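Local structure of enoyl-CoA hydratase/carnithine racemase (Thermus thermophilus JL-18, 6SL9) at residues L115-S127 / H178-A190. The protein probably isomerises coenzyme A thioesters as the crotonase-family enzyme PaaG, which forms oxepin-CoA in phenylacetic acid catabolism. Numbering follows the deposited sequence.
Sequences LWGDLRLAAVGAS and HRVVPAEKLMEEA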
ATOM      1  N   LEU A 115     -16.571   3.611   0.035  1.00  9.99           N
ATOM      2  CA  LEU A 115     -15.297   2.868   0.003  1.00 10.80           C
ATOM      3  C   LEU A 115     -15.211   1.848   1.121  1.00 10.77           C
ATOM      4  O   LEU A 115     -14.332   0.998   1.085  1.00 12.01           O
ATOM      5  CB  LEU A 115     -14.104   3.815   0.014  1.00 10.57           C
ATOM      6  CG  LEU A 115     -13.968   4.706  -1.233  1.00 11.98           C
ATOM      7  CD1 LEU A 115     -12.736   5.540  -1.160  1.00 13.12           C
ATOM      8  CD2 LEU A 115     -14.035   3.932  -2.551  1.00 15.01           C
ATOM      9  N   TRP A 116     -16.152   1.848   2.058  1.00  9.79           N
ATOM     10  CA  TRP A 116     -16.224   0.801   3.096  1.00 10.37           C
ATOM     11  C   TRP A 116     -16.826  -0.495   2.578  1.00 10.33           C
ATOM     12  O   TRP A 116     -16.736  -1.486   3.276  1.00 11.93           O
ATOM     13  CB  TRP A 116     -16.968   1.288   4.347  1.00 11.71           C
ATOM     14  CG  TRP A 116     -16.132   2.175   5.211  1.00 11.82           C
ATOM     15  CD1 TRP A 116     -16.174   3.537   5.338  1.00 11.79           C
ATOM     16  CD2 TRP A 116     -14.975   1.728   5.919  1.00 11.15           C
ATOM     17  NE1 TRP A 116     -15.131   3.944   6.118  1.00 12.27           N
ATOM     18  CE2 TRP A 116     -14.375   2.864   6.486  1.00 11.52           C
ATOM     19  CE3 TRP A 116     -14.402   0.469   6.120  1.00 11.29           C
ATOM     20  CZ2 TRP A 116     -13.194   2.770   7.224  1.00 12.15           C
ATOM     21  CZ3 TRP A 116     -13.234   0.380   6.859  1.00 12.41           C
ATOM     22  CH2 TRP A 116     -12.651   1.519   7.392  1.00 12.69           C
ATOM     23  N   GLY A 117     -17.412  -0.511   1.369  1.00 10.23           N
ATOM     24  CA  GLY A 117     -17.853  -1.797   0.850  1.00 10.78           C
ATOM     25  C   GLY A 117     -16.696  -2.763   0.741  1.00 10.57           C
ATOM     26  O   GLY A 117     -15.599  -2.352   0.377  1.00 11.56           O
ATOM     27  N   ASP A 118     -16.909  -4.049   0.985  1.00 10.95           N
ATOM     28  CA  ASP A 118     -15.902  -5.096   0.719  1.00 11.51           C
ATOM     29  C   ASP A 118     -15.718  -5.321  -0.761  1.00 11.80           C
ATOM     30  O   ASP A 118     -14.587  -5.499  -1.241  1.00 12.76           O
ATOM     31  CB  ASP A 118     -16.308  -6.390   1.375  1.00 11.69           C
ATOM     32  CG  ASP A 118     -16.420  -6.292   2.857  1.00 12.53           C
ATOM     33  OD1 ASP A 118     -15.477  -5.791   3.495  1.00 12.95           O
ATOM     34  OD2 ASP A 118     -17.487  -6.694   3.386  1.00 13.01           O
ATOM     35  N   LEU A 119     -16.832  -5.321  -1.490  1.00 11.06           N
ATOM     36  CA  LEU A 119     -16.871  -5.376  -2.953  1.00 10.46           C
ATOM     37  C   LEU A 119     -17.722  -4.221  -3.424  1.00 10.08           C
ATOM     38  O   LEU A 119     -18.806  -3.978  -2.869  1.00 11.84           O
ATOM     39  CB  LEU A 119     -17.399  -6.722  -3.458  1.00 13.05           C
ATOM     40  CG  LEU A 119     -16.461  -7.892  -3.116  1.00 19.10           C
ATOM     41  CD1 LEU A 119     -17.047  -9.226  -3.389  1.00 30.20           C
ATOM     42  CD2 LEU A 119     -15.149  -7.772  -3.844  1.00 18.73           C
ATOM     43  N   ARG A 120     -17.208  -3.492  -4.410  1.00 10.54           N
ATOM     44  CA  ARG A 120     -17.803  -2.203  -4.801  1.00 10.18           C
ATOM     45  C   ARG A 120     -18.022  -2.180  -6.306  1.00 10.04           C
ATOM     46  O   ARG A 120     -17.113  -2.478  -7.082  1.00 11.39           O
ATOM     47  CB  ARG A 120     -16.839  -1.105  -4.368  1.00  9.93           C
ATOM     48  CG  ARG A 120     -16.606  -1.067  -2.871  1.00 11.26           C
ATOM     49  CD  ARG A 120     -15.602  -0.034  -2.401  1.00 10.50           C
ATOM     50  NE  ARG A 120     -14.292  -0.218  -3.009  1.00 10.94           N
ATOM     51  CZ  ARG A 120     -13.404  -1.123  -2.609  1.00 11.10           C
ATOM     52  NH1 ARG A 120     -13.624  -1.850  -1.522  1.00 11.95           N
ATOM     53  NH2 ARG A 120     -12.241  -1.228  -3.258  1.00 12.39           N
ATOM     54  N   LEU A 121     -19.223  -1.793  -6.712  1.00 10.62           N
ATOM     55  CA  LEU A 121     -19.603  -1.640  -8.124  1.00 10.79           C
ATOM     56  C   LEU A 121     -20.044  -0.209  -8.339  1.00 11.34           C
ATOM     57  O   LEU A 121     -20.590   0.432  -7.427  1.00 13.50           O
ATOM     58  CB  LEU A 121     -20.784  -2.555  -8.485  1.00 12.99           C
ATOM     59  CG  LEU A 121     -20.586  -4.048  -8.390  1.00 15.78           C
ATOM     60  CD1 LEU A 121     -20.758  -4.500  -6.962  1.00 21.00           C
ATOM     61  CD2 LEU A 121     -21.586  -4.784  -9.237  1.00 18.59           C
ATOM     62  N   ALA A 122     -19.817   0.296  -9.541  1.00 11.86           N
ATOM     63  CA  ALA A 122     -20.301   1.624  -9.910  1.00 11.85           C
ATOM     64  C   ALA A 122     -21.084   1.543 -11.207  1.00 11.92           C
ATOM     65  O   ALA A 122     -20.713   0.766 -12.136  1.00 13.99           O
ATOM     66  CB  ALA A 122     -19.142   2.558 -10.129  1.00 14.18           C
ATOM     67  N   ALA A 123     -22.122   2.365 -11.326  1.00 12.67           N
ATOM     68  CA  ALA A 123     -22.788   2.619 -12.598  1.00 13.67           C
ATOM     69  C   ALA A 123     -21.879   3.428 -13.490  1.00 13.90           C
ATOM     70  O   ALA A 123     -21.229   4.359 -13.033  1.00 14.40           O
ATOM     71  CB  ALA A 123     -24.058   3.397 -12.388  1.00 14.28           C
ATOM     72  N   VAL A 124     -22.015   3.188 -14.776  1.00 14.42           N
ATOM     73  CA  VAL A 124     -21.531   4.144 -15.785  1.00 16.76           C
ATOM     74  C   VAL A 124     -22.239   5.462 -15.435  1.00 18.54           C
ATOM     75  O   VAL A 124     -23.500   5.476 -15.303  1.00 20.06           O
ATOM     76  CB  VAL A 124     -21.883   3.627 -17.198  1.00 18.45           C
ATOM     77  CG1 VAL A 124     -21.645   4.716 -18.221  1.00 21.95           C
ATOM     78  CG2 VAL A 124     -21.141   2.353 -17.584  1.00 20.95           C
ATOM     79  N   GLY A 125     -21.490   6.525 -15.355  1.00 19.86           N
ATOM     80  CA  GLY A 125     -22.039   7.834 -15.018  1.00 17.05           C
ATOM     81  C   GLY A 125     -21.784   8.214 -13.605  1.00 15.30           C
ATOM     82  O   GLY A 125     -21.931   9.394 -13.313  1.00 17.71           O
ATOM     83  N   ALA A 126     -21.526   7.238 -12.723  1.00 14.41           N
ATOM     84  CA  ALA A 126     -21.243   7.571 -11.320  1.00 13.87           C
ATOM     85  C   ALA A 126     -19.907   8.311 -11.258  1.00 13.41           C
ATOM     86  O   ALA A 126     -19.120   8.238 -12.189  1.00 14.97           O
ATOM     87  CB  ALA A 126     -21.232   6.337 -10.452  1.00 15.88           C
ATOM     88  N   SER A 127     -19.583   8.896 -10.116  1.00 13.11           N
ATOM     89  CA  SER A 127     -18.328   9.648  -9.982  1.00 14.04           C
ATOM     90  C   SER A 127     -17.925   9.663  -8.537  1.00 11.20           C
ATOM     91  O   SER A 127     -18.736   9.481  -7.647  1.00 13.30           O
ATOM     92  CB  SER A 127     -18.487  10.996 -10.574  1.00 16.18           C
ATOM     93  OG  SER A 127     -19.467  11.736  -9.908  1.00 16.41           O
ATOM     94  N   HIS A 178     -14.524  -2.326  -7.981  1.00 12.88           N
ATOM     95  CA  HIS A 178     -14.137  -3.621  -8.588  1.00 12.57           C
ATOM     96  C   HIS A 178     -14.779  -3.860  -9.958  1.00 13.15           C
ATOM     97  O   HIS A 178     -14.255  -4.667 -10.697  1.00 15.46           O
ATOM     98  CB  HIS A 178     -14.466  -4.757  -7.626  1.00 11.98           C
ATOM     99  CG  HIS A 178     -13.738  -4.654  -6.310  1.00 11.95           C
ATOM    100  ND1 HIS A 178     -14.390  -4.259  -5.171  1.00 11.78           N
ATOM    101  CD2 HIS A 178     -12.447  -4.925  -5.990  1.00 15.15           C
ATOM    102  CE1 HIS A 178     -13.486  -4.329  -4.192  1.00 13.37           C
ATOM    103  NE2 HIS A 178     -12.282  -4.681  -4.670  1.00 14.44           N
ATOM    104  N   ARG A 179     -15.908  -3.226 -10.229  1.00 13.65           N
ATOM    105  CA  ARG A 179     -16.670  -3.450 -11.465  1.00 13.91           C
ATOM    106  C   ARG A 179     -17.439  -2.179 -11.816  1.00 13.04           C
ATOM    107  O   ARG A 179     -17.909  -1.500 -10.916  1.00 14.34           O
ATOM    108  CB  ARG A 179     -17.661  -4.605 -11.316  1.00 18.86           C
ATOM    109  CG  ARG A 179     -18.183  -5.135 -12.644  1.00 23.57           C
ATOM    110  CD  ARG A 179     -18.888  -6.474 -12.728  1.00 36.27           C
ATOM    111  NE  ARG A 179     -18.942  -7.354 -11.577  1.00 33.95           N
ATOM    112  CZ  ARG A 179     -20.033  -8.085 -11.264  1.00 34.94           C
ATOM    113  NH1 ARG A 179     -20.016  -8.900 -10.217  1.00 33.77           N
ATOM    114  NH2 ARG A 179     -21.162  -7.937 -11.947  1.00 40.71           N
ATOM    115  N   VAL A 180     -17.579  -1.930 -13.110  1.00 14.06           N
ATOM    116  CA  VAL A 180     -18.437  -0.871 -13.705  1.00 13.06           C
ATOM    117  C   VAL A 180     -19.503  -1.548 -14.549  1.00 13.81           C
ATOM    118  O   VAL A 180     -19.139  -2.410 -15.346  1.00 18.43           O
ATOM    119  CB  VAL A 180     -17.618   0.162 -14.485  1.00 15.14           C
ATOM    120  CG1 VAL A 180     -18.494   1.160 -15.229  1.00 16.65           C
ATOM    121  CG2 VAL A 180     -16.636   0.846 -13.554  1.00 16.78           C
ATOM    122  N   VAL A 181     -20.753  -1.133 -14.383  1.00 14.86           N
ATOM    123  CA  VAL A 181     -21.863  -1.716 -15.144  1.00 17.68           C
ATOM    124  C   VAL A 181     -22.812  -0.622 -15.561  1.00 15.76           C
ATOM    125  O   VAL A 181     -22.845   0.442 -14.942  1.00 15.49           O
ATOM    126  CB  VAL A 181     -22.564  -2.822 -14.383  1.00 26.72           C
ATOM    127  CG1 VAL A 181     -21.594  -3.879 -13.903  1.00 30.21           C
ATOM    128  CG2 VAL A 181     -23.262  -2.195 -13.261  1.00 22.85           C
ATOM    129  N   PRO A 182     -23.550  -0.844 -16.668  1.00 18.72           N
ATOM    130  CA  PRO A 182     -24.513   0.162 -17.104  1.00 18.53           C
ATOM    131  C   PRO A 182     -25.483   0.497 -15.954  1.00 17.30           C
ATOM    132  O   PRO A 182     -25.841  -0.380 -15.133  1.00 17.29           O
ATOM    133  CB  PRO A 182     -25.239  -0.523 -18.253  1.00 20.48           C
ATOM    134  CG  PRO A 182     -24.302  -1.585 -18.724  1.00 21.39           C
ATOM    135  CD  PRO A 182     -23.500  -2.029 -17.534  1.00 21.09           C
ATOM    136  N   ALA A 183     -25.926   1.756 -15.889  1.00 17.14           N
ATOM    137  CA  ALA A 183     -26.784   2.257 -14.790  1.00 18.22           C
ATOM    138  C   ALA A 183     -28.017   1.364 -14.647  1.00 17.58           C
ATOM    139  O   ALA A 183     -28.389   1.071 -13.532  1.00 18.44           O
ATOM    140  CB  ALA A 183     -27.190   3.670 -15.079  1.00 19.09           C
ATOM    141  N   GLU A 184     -28.642   0.952 -15.751  1.00 18.91           N
ATOM    142  CA  GLU A 184     -29.918   0.180 -15.687  1.00 20.10           C
ATOM    143  C   GLU A 184     -29.686  -1.233 -15.133  1.00 19.09           C
ATOM    144  O   GLU A 184     -30.651  -1.884 -14.769  1.00 22.81           O
ATOM    145  CB  GLU A 184     -30.566   0.157 -17.059  1.00 24.91           C
ATOM    146  CG  GLU A 184     -29.766  -0.682 -18.031  1.00 33.31           C
ATOM    147  CD  GLU A 184     -29.557  -0.182 -19.442  1.00 53.07           C
ATOM    148  OE1 GLU A 184     -30.565   0.333 -20.057  1.00 72.22           O
ATOM    149  OE2 GLU A 184     -28.376  -0.351 -19.948  1.00 47.90           O
ATOM    150  N   LYS A 185     -28.438  -1.709 -15.081  1.00 16.55           N
ATOM    151  CA  LYS A 185     -28.078  -3.080 -14.632  1.00 18.66           C
ATOM    152  C   LYS A 185     -27.369  -3.086 -13.276  1.00 15.84           C
ATOM    153  O   LYS A 185     -27.113  -4.161 -12.722  1.00 16.50           O
ATOM    154  CB  LYS A 185     -27.184  -3.709 -15.689  1.00 21.69           C
ATOM    155  CG  LYS A 185     -27.878  -3.957 -17.029  1.00 26.58           C
ATOM    156  CD  LYS A 185     -28.931  -5.018 -16.960  1.00 36.68           C
ATOM    157  CE  LYS A 185     -29.217  -5.602 -18.327  1.00 47.24           C
ATOM    158  NZ  LYS A 185     -30.668  -5.591 -18.613  1.00 56.60           N
ATOM    159  N   LEU A 186     -27.061  -1.921 -12.714  1.00 15.48           N
ATOM    160  CA  LEU A 186     -26.219  -1.869 -11.500  1.00 13.49           C
ATOM    161  C   LEU A 186     -26.900  -2.656 -10.385  1.00 13.73           C
ATOM    162  O   LEU A 186     -26.201  -3.458  -9.754  1.00 14.33           O
ATOM    163  CB  LEU A 186     -25.980  -0.416 -11.098  1.00 13.52           C
ATOM    164  CG  LEU A 186     -25.296  -0.268  -9.731  1.00 14.16           C
ATOM    165  CD1 LEU A 186     -23.881  -0.804  -9.749  1.00 15.42           C
ATOM    166  CD2 LEU A 186     -25.266   1.163  -9.268  1.00 14.15           C
ATOM    167  N   MET A 187     -28.153  -2.390 -10.067  1.00 14.55           N
ATOM    168  CA  MET A 187     -28.774  -3.068  -8.911  1.00 15.39           C
ATOM    169  C   MET A 187     -28.919  -4.574  -9.164  1.00 14.24           C
ATOM    170  O   MET A 187     -28.643  -5.353  -8.246  1.00 16.16           O
ATOM    171  CB  MET A 187     -30.089  -2.408  -8.497  1.00 17.58           C
ATOM    172  CG  MET A 187     -29.851  -1.050  -7.823  1.00 19.90           C
ATOM    173  SD  MET A 187     -28.818  -1.179  -6.337  1.00 24.45           S
ATOM    174  CE  MET A 187     -29.965  -2.082  -5.283  1.00 25.77           C
ATOM    175  N   GLU A 188     -29.245  -4.986 -10.385  1.00 15.53           N
ATOM    176  CA  GLU A 188     -29.322  -6.435 -10.708  1.00 16.79           C
ATOM    177  C   GLU A 188     -27.966  -7.087 -10.459  1.00 15.38           C
ATOM    178  O   GLU A 188     -27.893  -8.150  -9.834  1.00 16.15           O
ATOM    179  CB  GLU A 188     -29.798  -6.587 -12.163  1.00 21.55           C
ATOM    180  CG  GLU A 188     -30.037  -8.030 -12.585  1.00 33.39           C
ATOM    181  CD  GLU A 188     -30.203  -8.253 -14.084  1.00 45.35           C
ATOM    182  OE1 GLU A 188     -30.040  -9.417 -14.531  1.00 57.62           O
ATOM    183  OE2 GLU A 188     -30.487  -7.284 -14.786  1.00 41.51           O
ATOM    184  N   GLU A 189     -26.902  -6.490 -10.940  1.00 15.54           N
ATOM    185  CA  GLU A 189     -25.557  -7.096 -10.809  1.00 15.25           C
ATOM    186  C   GLU A 189     -25.140  -7.056  -9.327  1.00 12.67           C
ATOM    187  O   GLU A 189     -24.539  -8.037  -8.847  1.00 14.75           O
ATOM    188  CB  GLU A 189     -24.555  -6.383 -11.750  1.00 16.58           C
ATOM    189  CG  GLU A 189     -24.846  -6.596 -13.213  1.00 20.34           C
ATOM    190  CD  GLU A 189     -23.740  -6.968 -14.147  1.00 35.14           C
ATOM    191  OE1 GLU A 189     -23.976  -6.790 -15.371  1.00 49.71           O
ATOM    192  OE2 GLU A 189     -22.737  -7.576 -13.703  1.00 57.49           O
ATOM    193  N   ALA A 190     -25.370  -5.956  -8.644  1.00 13.34           N
ATOM    194  CA  ALA A 190     -24.905  -5.832  -7.245  1.00 13.57           C
ATOM    195  C   ALA A 190     -25.692  -6.835  -6.403  1.00 12.59           C
ATOM    196  O   ALA A 190     -25.139  -7.460  -5.505  1.00 12.65           O
ATOM    197  CB  ALA A 190     -25.094  -4.408  -6.752  1.00 14.07           C
TER
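His178 grips the backbone of Arg120 twice: its N donates to Arg120 O (2.7 Å), while Arg120 N donates to His178 ND1 (3.0 Å), lying 1° out of the ring plane. With CG anti to the carbonyl carbon (chi1 -61°), the imidazole is placed beside strand 119-123, Leu119 CD2 over one face in a CH-pi contact 4.0 Å from the ring centroid. The Arg120 guanidinium turns a face to His178 CE1, the planes 49° apart, and His178 NE2 bonds to Ala154 O of the second subunit. With an alanine here, Arg120 N would probably lose its side-chain acceptor and the link to the second subunit would go. From Arg179 the chains run parallel: Ala122 N bonds to Arg179 O (3.0 Å), Val181 N to Ala122 O (2.9 Å) and Val124 N to Val181 O. Val180 CG1 meets Val124 CG2 at 3.7 Å. Beyond residues 182-185, Leu186 reaches back from its helix, CD1 against Leu121 CB (3.8 Å) and CD2 against Ala123 CB, so that the helix lies over the face of the crotonase core sheet that carries Leu121 and Ala123, while strand 179-181 forms the sheet's edge within this chain. ND1, accepting from Arg120 N, is therefore probably unprotonated, and NE2, facing a carbonyl oxygen, probably carries the proton.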